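Gamma-glutamyltranspeptidase (Streptomyces lincolnensis, PDB 6J3A) belongs to the LmbA-like gamma-glutamyltranspeptidase homologues of the Ntn-hydrolase clan and probably cleaves or transfers an amide-linked acyl group. Local coordinates at residues Ser17-Ala22 against Ala143-Val148; Ala39-Ala44 against Ala128-Tyr133; Phe45-Val50 against Cys422-Val427. One frame throughout, in Å; residues are numbered along the deposited sequence.

Contact 1: Ser17-Ala22 against Ala143-Val148; sequences STHWLA and APVENV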
loop_
_atom_site.group_PDB
_atom_site.type_symbol
_atom_site.label_atom_id
_atom_site.label_comp_id
_atom_site.label_asym_id
_atom_site.label_seq_id
_atom_site.Cartn_x
_atom_site.Cartn_y
_atom_site.Cartn_z
ATOM N N SER A 17 5.664 -6.557 4.761
ATOM C CA SER A 17 5.970 -6.491 6.191
ATOM C C SER A 17 4.732 -6.241 7.016
ATOM O O SER A 17 3.639 -5.996 6.496
ATOM C CB SER A 17 6.940 -5.344 6.497
ATOM O OG SER A 17 8.248 -5.689 6.137
ATOM N N THR A 18 4.951 -6.293 8.326
ATOM C CA THR A 18 4.002 -5.823 9.329
ATOM C C THR A 18 4.145 -4.323 9.624
ATOM O O THR A 18 3.473 -3.832 10.529
ATOM C CB THR A 18 4.156 -6.610 10.660
ATOM O OG1 THR A 18 5.529 -6.607 11.079
ATOM C CG2 THR A 18 3.685 -8.034 10.496
ATOM N N HIS A 19 4.998 -3.615 8.866
ATOM C CA HIS A 19 5.200 -2.165 8.987
ATOM C C HIS A 19 5.748 -1.529 7.705
ATOM O O HIS A 19 6.795 -1.938 7.186
ATOM C CB HIS A 19 6.152 -1.850 10.127
ATOM C CG HIS A 19 5.954 -0.492 10.720
ATOM N ND1 HIS A 19 6.221 0.671 10.033
ATOM C CD2 HIS A 19 5.538 -0.115 11.952
ATOM C CE1 HIS A 19 5.970 1.708 10.811
ATOM N NE2 HIS A 19 5.551 1.258 11.980
ATOM N N TRP A 20 5.057 -0.493 7.237
ATOM C CA TRP A 20 5.324 0.132 5.931
ATOM C C TRP A 20 6.757 0.677 5.796
ATOM O O TRP A 20 7.359 0.596 4.726
ATOM C CB TRP A 20 4.288 1.244 5.631
ATOM C CG TRP A 20 4.426 2.458 6.498
ATOM C CD1 TRP A 20 5.240 3.536 6.282
ATOM C CD2 TRP A 20 3.741 2.713 7.730
ATOM N NE1 TRP A 20 5.113 4.440 7.308
ATOM C CE2 TRP A 20 4.204 3.960 8.214
ATOM C CE3 TRP A 20 2.796 2.002 8.485
ATOM C CZ2 TRP A 20 3.738 4.520 9.414
ATOM C CZ3 TRP A 20 2.335 2.559 9.676
ATOM C CH2 TRP A 20 2.806 3.806 10.127
ATOM N N LEU A 21 7.275 1.234 6.888
ATOM C CA LEU A 21 8.624 1.777 6.935
ATOM C C LEU A 21 9.655 0.694 6.636
ATOM O O LEU A 21 10.635 0.931 5.920
ATOM C CB LEU A 21 8.902 2.403 8.310
ATOM C CG LEU A 21 8.151 3.686 8.718
ATOM C CD1 LEU A 21 8.476 4.034 10.160
ATOM C CD2 LEU A 21 8.477 4.877 7.837
ATOM N N ALA A 22 9.414 -0.499 7.172
ATOM C CA ALA A 22 10.311 -1.629 6.949
ATOM C C ALA A 22 10.170 -2.177 5.529
ATOM O O ALA A 22 11.162 -2.566 4.908
ATOM C CB ALA A 22 10.048 -2.716 7.974
ATOM N N ALA A 143 7.414 8.540 13.147
ATOM C CA ALA A 143 6.087 8.730 13.725
ATOM C C ALA A 143 5.492 7.369 14.076
ATOM O O ALA A 143 5.077 6.627 13.194
ATOM C CB ALA A 143 5.192 9.490 12.755
ATOM N N PRO A 144 5.454 7.032 15.371
ATOM C CA PRO A 144 5.113 5.661 15.723
ATOM C C PRO A 144 3.631 5.378 15.645
ATOM O O PRO A 144 2.816 6.290 15.689
ATOM C CB PRO A 144 5.560 5.563 17.175
ATOM C CG PRO A 144 5.298 6.932 17.700
ATOM C CD PRO A 144 5.610 7.874 16.570
ATOM N N VAL A 145 3.314 4.097 15.551
ATOM C CA VAL A 145 1.953 3.594 15.704
ATOM C C VAL A 145 1.530 3.756 17.172
ATOM O O VAL A 145 2.376 3.747 18.073
ATOM C CB VAL A 145 1.898 2.109 15.276
ATOM C CG1 VAL A 145 0.559 1.442 15.594
ATOM C CG2 VAL A 145 2.181 1.996 13.788
ATOM N N GLU A 146 0.223 3.891 17.395
ATOM C CA GLU A 146 -0.317 4.129 18.749
ATOM C C GLU A 146 0.034 3.029 19.755
ATOM O O GLU A 146 0.266 3.322 20.929
ATOM C CB GLU A 146 -1.830 4.479 18.782
ATOM C CG GLU A 146 -2.800 3.651 17.949
ATOM C CD GLU A 146 -2.885 4.122 16.506
ATOM O OE1 GLU A 146 -3.829 4.856 16.139
ATOM O OE2 GLU A 146 -1.966 3.774 15.737
ATOM N N ASN A 147 0.110 1.788 19.293
ATOM C CA ASN A 147 0.538 0.668 20.144
ATOM C C ASN A 147 1.918 0.770 20.806
ATOM O O ASN A 147 2.141 0.117 21.816
ATOM C CB ASN A 147 0.450 -0.648 19.369
ATOM C CG ASN A 147 -0.974 -1.163 19.247
ATOM O OD1 ASN A 147 -1.879 -0.734 19.973
ATOM N ND2 ASN A 147 -1.177 -2.101 18.327
ATOM N N VAL A 148 2.834 1.564 20.265
ATOM C CA VAL A 148 4.131 1.744 20.918
ATOM C C VAL A 148 3.932 2.403 22.288
ATOM O O VAL A 148 4.287 1.845 23.325
ATOM C CB VAL A 148 5.097 2.591 20.062
ATOM C CG1 VAL A 148 6.397 2.868 20.806
ATOM C CG2 VAL A 148 5.406 1.886 18.753
HETATM O O HOH W 1 5.792 2.389 14.684
#

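Contact 2: Ala39-Ala44 against Ala128-Tyr133; sequences AAVAGA and ADVLKY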
loop_
_atom_site.group_PDB
_atom_site.type_symbol
_atom_site.label_atom_id
_atom_site.label_comp_id
_atom_site.label_asym_id
_atom_site.label_seq_id
_atom_site.Cartn_x
_atom_site.Cartn_y
_atom_site.Cartn_z
ATOM N N ALA A 39 17.820 -7.092 1.260
ATOM C CA ALA A 39 16.599 -6.363 1.555
ATOM C C ALA A 39 16.045 -6.730 2.916
ATOM O O ALA A 39 15.737 -5.860 3.723
ATOM C CB ALA A 39 15.559 -6.635 0.484
ATOM N N ALA A 40 15.930 -8.027 3.158
ATOM C CA ALA A 40 15.329 -8.523 4.387
ATOM C C ALA A 40 16.139 -8.146 5.631
ATOM O O ALA A 40 15.562 -7.855 6.685
ATOM C CB ALA A 40 15.159 -10.021 4.307
ATOM N N VAL A 41 17.467 -8.158 5.504
ATOM C CA VAL A 41 18.343 -7.709 6.582
ATOM C C VAL A 41 18.017 -6.255 6.928
ATOM O O VAL A 41 17.724 -5.944 8.085
ATOM C CB VAL A 41 19.839 -7.879 6.235
ATOM C CG1 VAL A 41 20.726 -7.239 7.304
ATOM C CG2 VAL A 41 20.193 -9.357 6.134
ATOM N N ALA A 42 18.034 -5.384 5.923
ATOM C CA ALA A 42 17.696 -3.968 6.125
ATOM C C ALA A 42 16.349 -3.772 6.801
ATOM O O ALA A 42 16.243 -3.063 7.804
ATOM C CB ALA A 42 17.702 -3.237 4.807
ATOM N N GLY A 43 15.330 -4.411 6.241
ATOM C CA GLY A 43 13.982 -4.359 6.797
ATOM C C GLY A 43 13.904 -4.816 8.243
ATOM O O GLY A 43 13.166 -4.244 9.036
ATOM N N ALA A 44 14.679 -5.842 8.585
ATOM C CA ALA A 44 14.651 -6.439 9.924
ATOM C C ALA A 44 15.146 -5.487 10.991
ATOM O O ALA A 44 14.579 -5.419 12.074
ATOM C CB ALA A 44 15.478 -7.708 9.952
ATOM N N ALA A 128 27.053 -1.707 6.438
ATOM C CA ALA A 128 26.792 -0.269 6.461
ATOM C C ALA A 128 25.600 0.139 5.587
ATOM O O ALA A 128 24.674 0.794 6.068
ATOM C CB ALA A 128 28.041 0.499 6.046
ATOM N N ASP A 129 25.615 -0.272 4.320
ATOM C CA ASP A 129 24.559 0.118 3.369
ATOM C C ASP A 129 23.200 -0.478 3.740
ATOM O O ASP A 129 22.155 0.138 3.513
ATOM C CB ASP A 129 24.914 -0.297 1.931
ATOM C CG ASP A 129 26.231 0.326 1.421
ATOM O OD1 ASP A 129 26.928 1.027 2.182
ATOM O OD2 ASP A 129 26.576 0.102 0.236
ATOM N N VAL A 130 23.219 -1.669 4.321
ATOM C CA VAL A 130 21.988 -2.380 4.592
ATOM C C VAL A 130 21.389 -1.939 5.907
ATOM O O VAL A 130 20.172 -1.974 6.061
ATOM C CB VAL A 130 22.173 -3.910 4.448
ATOM C CG1 VAL A 130 21.467 -4.703 5.526
ATOM C CG2 VAL A 130 21.658 -4.350 3.086
ATOM N N LEU A 131 22.214 -1.503 6.854
ATOM C CA LEU A 131 21.646 -1.082 8.129
ATOM C C LEU A 131 21.541 0.449 8.353
ATOM O O LEU A 131 21.071 0.878 9.405
ATOM C CB LEU A 131 22.242 -1.896 9.297
ATOM C CG LEU A 131 23.619 -1.712 9.909
ATOM C CD1 LEU A 131 23.736 -0.345 10.551
ATOM C CD2 LEU A 131 23.826 -2.774 10.975
ATOM N N LYS A 132 21.895 1.262 7.353
ATOM C CA LYS A 132 21.749 2.737 7.451
ATOM C C LYS A 132 20.297 3.236 7.622
ATOM O O LYS A 132 20.065 4.310 8.164
ATOM C CB LYS A 132 22.391 3.433 6.243
ATOM C CG LYS A 132 21.607 3.313 4.942
ATOM C CD LYS A 132 22.448 3.708 3.737
ATOM C CE LYS A 132 21.629 3.699 2.449
ATOM N NZ LYS A 132 22.364 3.074 1.317
ATOM N N TYR A 133 19.339 2.453 7.150
ATOM C CA TYR A 133 17.921 2.809 7.240
ATOM C C TYR A 133 17.464 2.858 8.684
ATOM O O TYR A 133 16.914 3.861 9.119
ATOM C CB TYR A 133 17.066 1.816 6.448
ATOM C CG TYR A 133 17.435 1.801 4.988
ATOM C CD1 TYR A 133 17.025 2.826 4.140
ATOM C CD2 TYR A 133 18.249 0.802 4.465
ATOM C CE1 TYR A 133 17.386 2.842 2.801
ATOM C CE2 TYR A 133 18.616 0.806 3.129
ATOM C CZ TYR A 133 18.182 1.829 2.300
ATOM O OH TYR A 133 18.540 1.842 0.970
HETATM O O HOH W 2 18.338 -1.088 7.999
#

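Contact 3: Phe45-Val50 against Cys422-Val427; sequences FVLHVV and CHLDVV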
loop_
_atom_site.group_PDB
_atom_site.type_symbol
_atom_site.label_atom_id
_atom_site.label_comp_id
_atom_site.label_asym_id
_atom_site.label_seq_id
_atom_site.Cartn_x
_atom_site.Cartn_y
_atom_site.Cartn_z
ATOM N N PHE A 45 16.213 -4.763 10.679
ATOM C CA PHE A 45 16.760 -3.768 11.591
ATOM C C PHE A 45 15.874 -2.520 11.662
ATOM O O PHE A 45 15.819 -1.853 12.688
ATOM C CB PHE A 45 18.210 -3.433 11.222
ATOM C CG PHE A 45 19.193 -4.493 11.646
ATOM C CD1 PHE A 45 19.331 -5.659 10.915
ATOM C CD2 PHE A 45 19.961 -4.334 12.800
ATOM C CE1 PHE A 45 20.226 -6.647 11.313
ATOM C CE2 PHE A 45 20.865 -5.313 13.198
ATOM C CZ PHE A 45 20.997 -6.476 12.455
ATOM N N VAL A 46 15.182 -2.200 10.581
ATOM C CA VAL A 46 14.153 -1.169 10.638
ATOM C C VAL A 46 13.026 -1.617 11.585
ATOM O O VAL A 46 12.581 -0.835 12.424
ATOM C CB VAL A 46 13.641 -0.798 9.227
ATOM C CG1 VAL A 46 12.384 0.064 9.294
ATOM C CG2 VAL A 46 14.737 -0.063 8.461
ATOM N N LEU A 47 12.603 -2.872 11.476
ATOM C CA LEU A 47 11.567 -3.409 12.369
ATOM C C LEU A 47 11.895 -3.292 13.854
ATOM O O LEU A 47 10.993 -3.048 14.667
ATOM C CB LEU A 47 11.266 -4.871 12.042
ATOM C CG LEU A 47 10.442 -5.134 10.786
ATOM C CD1 LEU A 47 10.468 -6.616 10.462
ATOM C CD2 LEU A 47 9.009 -4.663 10.962
ATOM N N HIS A 48 13.169 -3.470 14.211
ATOM C CA HIS A 48 13.601 -3.272 15.606
ATOM C C HIS A 48 13.164 -1.884 16.061
ATOM O O HIS A 48 12.583 -1.714 17.137
ATOM C CB HIS A 48 15.123 -3.343 15.759
ATOM C CG HIS A 48 15.716 -4.657 15.383
ATOM N ND1 HIS A 48 17.012 -4.781 14.925
ATOM C CD2 HIS A 48 15.196 -5.907 15.398
ATOM C CE1 HIS A 48 17.259 -6.052 14.661
ATOM N NE2 HIS A 48 16.175 -6.756 14.940
ATOM N N VAL A 49 13.445 -0.907 15.196
ATOM C CA VAL A 49 13.238 0.512 15.481
ATOM C C VAL A 49 11.768 0.913 15.472
ATOM O O VAL A 49 11.356 1.720 16.301
ATOM C CB VAL A 49 14.026 1.400 14.489
ATOM C CG1 VAL A 49 13.833 2.879 14.797
ATOM C CG2 VAL A 49 15.512 1.075 14.539
ATOM N N VAL A 50 10.989 0.359 14.543
ATOM C CA VAL A 50 9.592 0.784 14.351
ATOM C C VAL A 50 8.542 -0.115 14.992
ATOM O O VAL A 50 7.377 0.266 15.043
ATOM C CB VAL A 50 9.256 1.018 12.863
ATOM C CG1 VAL A 50 10.274 1.979 12.251
ATOM C CG2 VAL A 50 9.174 -0.291 12.076
ATOM N N CYS A 422 7.174 -9.617 14.673
ATOM C CA CYS A 422 7.058 -9.008 13.341
ATOM C C CYS A 422 7.204 -10.056 12.236
ATOM O O CYS A 422 7.551 -11.212 12.495
ATOM C CB CYS A 422 8.137 -7.944 13.170
ATOM S SG CYS A 422 8.115 -6.718 14.494
ATOM N N HIS A 423 6.938 -9.646 11.001
ATOM C CA HIS A 423 7.226 -10.486 9.838
ATOM C C HIS A 423 7.610 -9.674 8.611
ATOM O O HIS A 423 7.137 -8.556 8.438
ATOM C CB HIS A 423 6.040 -11.379 9.493
ATOM C CG HIS A 423 6.392 -12.488 8.554
ATOM N ND1 HIS A 423 6.259 -12.387 7.185
ATOM C CD2 HIS A 423 6.908 -13.712 8.791
ATOM C CE1 HIS A 423 6.667 -13.512 6.629
ATOM N NE2 HIS A 423 7.076 -14.326 7.576
ATOM N N LEU A 424 8.479 -10.239 7.777
ATOM C CA LEU A 424 8.716 -9.690 6.450
ATOM C C LEU A 424 8.985 -10.803 5.427
ATOM O O LEU A 424 9.557 -11.844 5.772
ATOM C CB LEU A 424 9.823 -8.631 6.466
ATOM C CG LEU A 424 11.289 -9.039 6.389
ATOM C CD1 LEU A 424 12.139 -7.801 6.198
ATOM C CD2 LEU A 424 11.704 -9.765 7.651
ATOM N N ASP A 425 8.519 -10.579 4.195
ATOM C CA ASP A 425 8.787 -11.452 3.042
ATOM C C ASP A 425 9.394 -10.618 1.941
ATOM O O ASP A 425 9.019 -9.460 1.781
ATOM C CB ASP A 425 7.501 -12.026 2.455
ATOM C CG ASP A 425 6.682 -12.772 3.454
ATOM O OD1 ASP A 425 7.120 -13.882 3.829
ATOM O OD2 ASP A 425 5.605 -12.277 3.839
ATOM N N VAL A 426 10.301 -11.207 1.165
ATOM C CA VAL A 426 10.845 -10.538 -0.025
ATOM C C VAL A 426 10.964 -11.522 -1.181
ATOM O O VAL A 426 11.297 -12.678 -0.983
ATOM C CB VAL A 426 12.229 -9.893 0.220
ATOM C CG1 VAL A 426 12.653 -9.044 -0.982
ATOM C CG2 VAL A 426 12.221 -9.036 1.477
ATOM N N VAL A 427 10.662 -11.046 -2.381
ATOM C CA VAL A 427 11.016 -11.736 -3.612
ATOM C C VAL A 427 11.671 -10.720 -4.542
ATOM O O VAL A 427 11.172 -9.604 -4.695
ATOM C CB VAL A 427 9.800 -12.414 -4.262
ATOM C CG1 VAL A 427 8.681 -11.423 -4.544
ATOM C CG2 VAL A 427 10.212 -13.155 -5.529
#

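Contact 1: Ser17-Ala22 against Ala143-Val148
Val145 reaches the pair of rings carried by His19 and Trp20 with a single methyl group. CG2 of Val145 lies 3.9 Å from NE2 of His19 and 4.1 Å from CH2 of Trp20, approaching both rings obliquely. The rings support one another, because CE1 of His19 rests over the rim of one indole face, 3.6 Å above its plane. A branched valine suits this place, since its short methyl arm meets the far ends of both rings.

The polar links run through the imidazole. One water joins the segments, 2.9 Å from His19 NE2 and 3.1 Å from Val145 N, whose hydrogen it accepts. At the other side of the ring, His19 is the N-cap of helix 20-31: ND1 takes a weak bond of 3.4 Å from Leu21 N, which lies in the ring plane. With CG anti to the backbone N (chi1 -154°), the ring can cap the helix and still reach the water.

Trp20 NE1 bonds to Gln9 O of the second subunit, so the contact borders the dimer interface. Strand 13-17 leads into the capped turn, His19 and Leu21 pack on Val50 of helix 36-50, and Val145 lies in the chain leading into helix 146-154.

Contact 2: Ala39-Ala44 against Ala128-Tyr133
A water wedged between two helices donates to a backbone carbonyl of each, Ala42 O at 2.9 Å and Val130 O at 2.8 Å. It bridges a tightly packed helix pair within the helical part of this Ntn-hydrolase-type fold: segments 39-44 and 128-133 run roughly parallel, crossing at -36°, with their axes approaching to 7.7 Å.

Such closeness demands a small residue, and alanine fills that need. Ala42 CA stands just 4.8 Å from Val130 CA, and the carbonyl of Val130 comes right up to the alanine. Its oxygen is 3.2 Å from Ala42 CA in a CA-H...O contact, with an angle of 124° at the hydrogen, and 3.0 Å from Ala42 CB. One oxygen therefore serves both the water and a close carbon contact, so that backbone meets backbone at the crossing point.

Around this point the packing is apolar. CG1 of Val130 lies 3.5 Å from Ala42 N and also faces Val41, although those two valines are modelled too close for their separation to carry weight. Val41 continues onto Trp115 of helix 111-122, while Ala42 and Tyr133 both touch Val29 of helix 20-31, making the site a junction of several helices. Tyr133 closes the other flank. Its CG is anti to the carbonyl carbon (chi1 -60°), which leaves Val130 O at the ring edge, in plane, and brings CD2 of Tyr133 within 4.1 Å of Ala42 CB.

Contact 3: Phe45-Val50 against Cys422-Val427
Leu47 sets both methyls of its branched end against CB of Cys422. CD1 of Leu47 lies 3.8 Å from Cys422 CB, and CD2 is 4.0 Å from that same carbon. The leucine owes this reach to CG standing anti to its carbonyl carbon (chi1 -75°), which carries the fork out from helix 36-50 toward the incoming chain.

Sulfur adds to the apolar surface: Cys422 SG comes to 4.2 Å from Leu47 CD2. Farther along, Leu424 CD2 approaches Leu47 CD1 at 4.4 Å, a looser touch. Cys422 and Leu424 both point their side chains at the helix, whereas the intervening His423 points away and packs on Cys590 of strand 590-594. This alternation of an extended chain lets one segment serve two surroundings.

Backbone polar groups pair outside the two segments: His423 with Thr18, Cys422 with Pro438 and Leu424 with Ala436. In relatives of this family, the strand corresponding to 424-428 follows shortly after the autocleavage point, which is consistent with the unmodelled residues upstream of Cys422. Between these two segments dispersion and shape alone join helix to loop and strand start, so the fit depends on matched leucine and cysteine surfaces rather than directed bonds.

All three contacts are buried, but their distance from the centre of the chain differs: contact 3 lies about 11 Å from it, contact 1 about 16 Å and contact 2 about 19 Å, centre to centre. Helix 36-50 unites contacts 2 and 3, offering Ala42 and Val41 to a neighbouring helix and, about a turn and a half on, Leu47 to the chain entering strand 424-428. Contacts 1 and 3 also touch each other, by packing and by backbone pairing. Chemistry follows place: water bridges contacts 1 and 2, both reached by the second subunit, contact 1 more extensively, whereas contact 3, which no other chain touches, is wholly apolar between its segments.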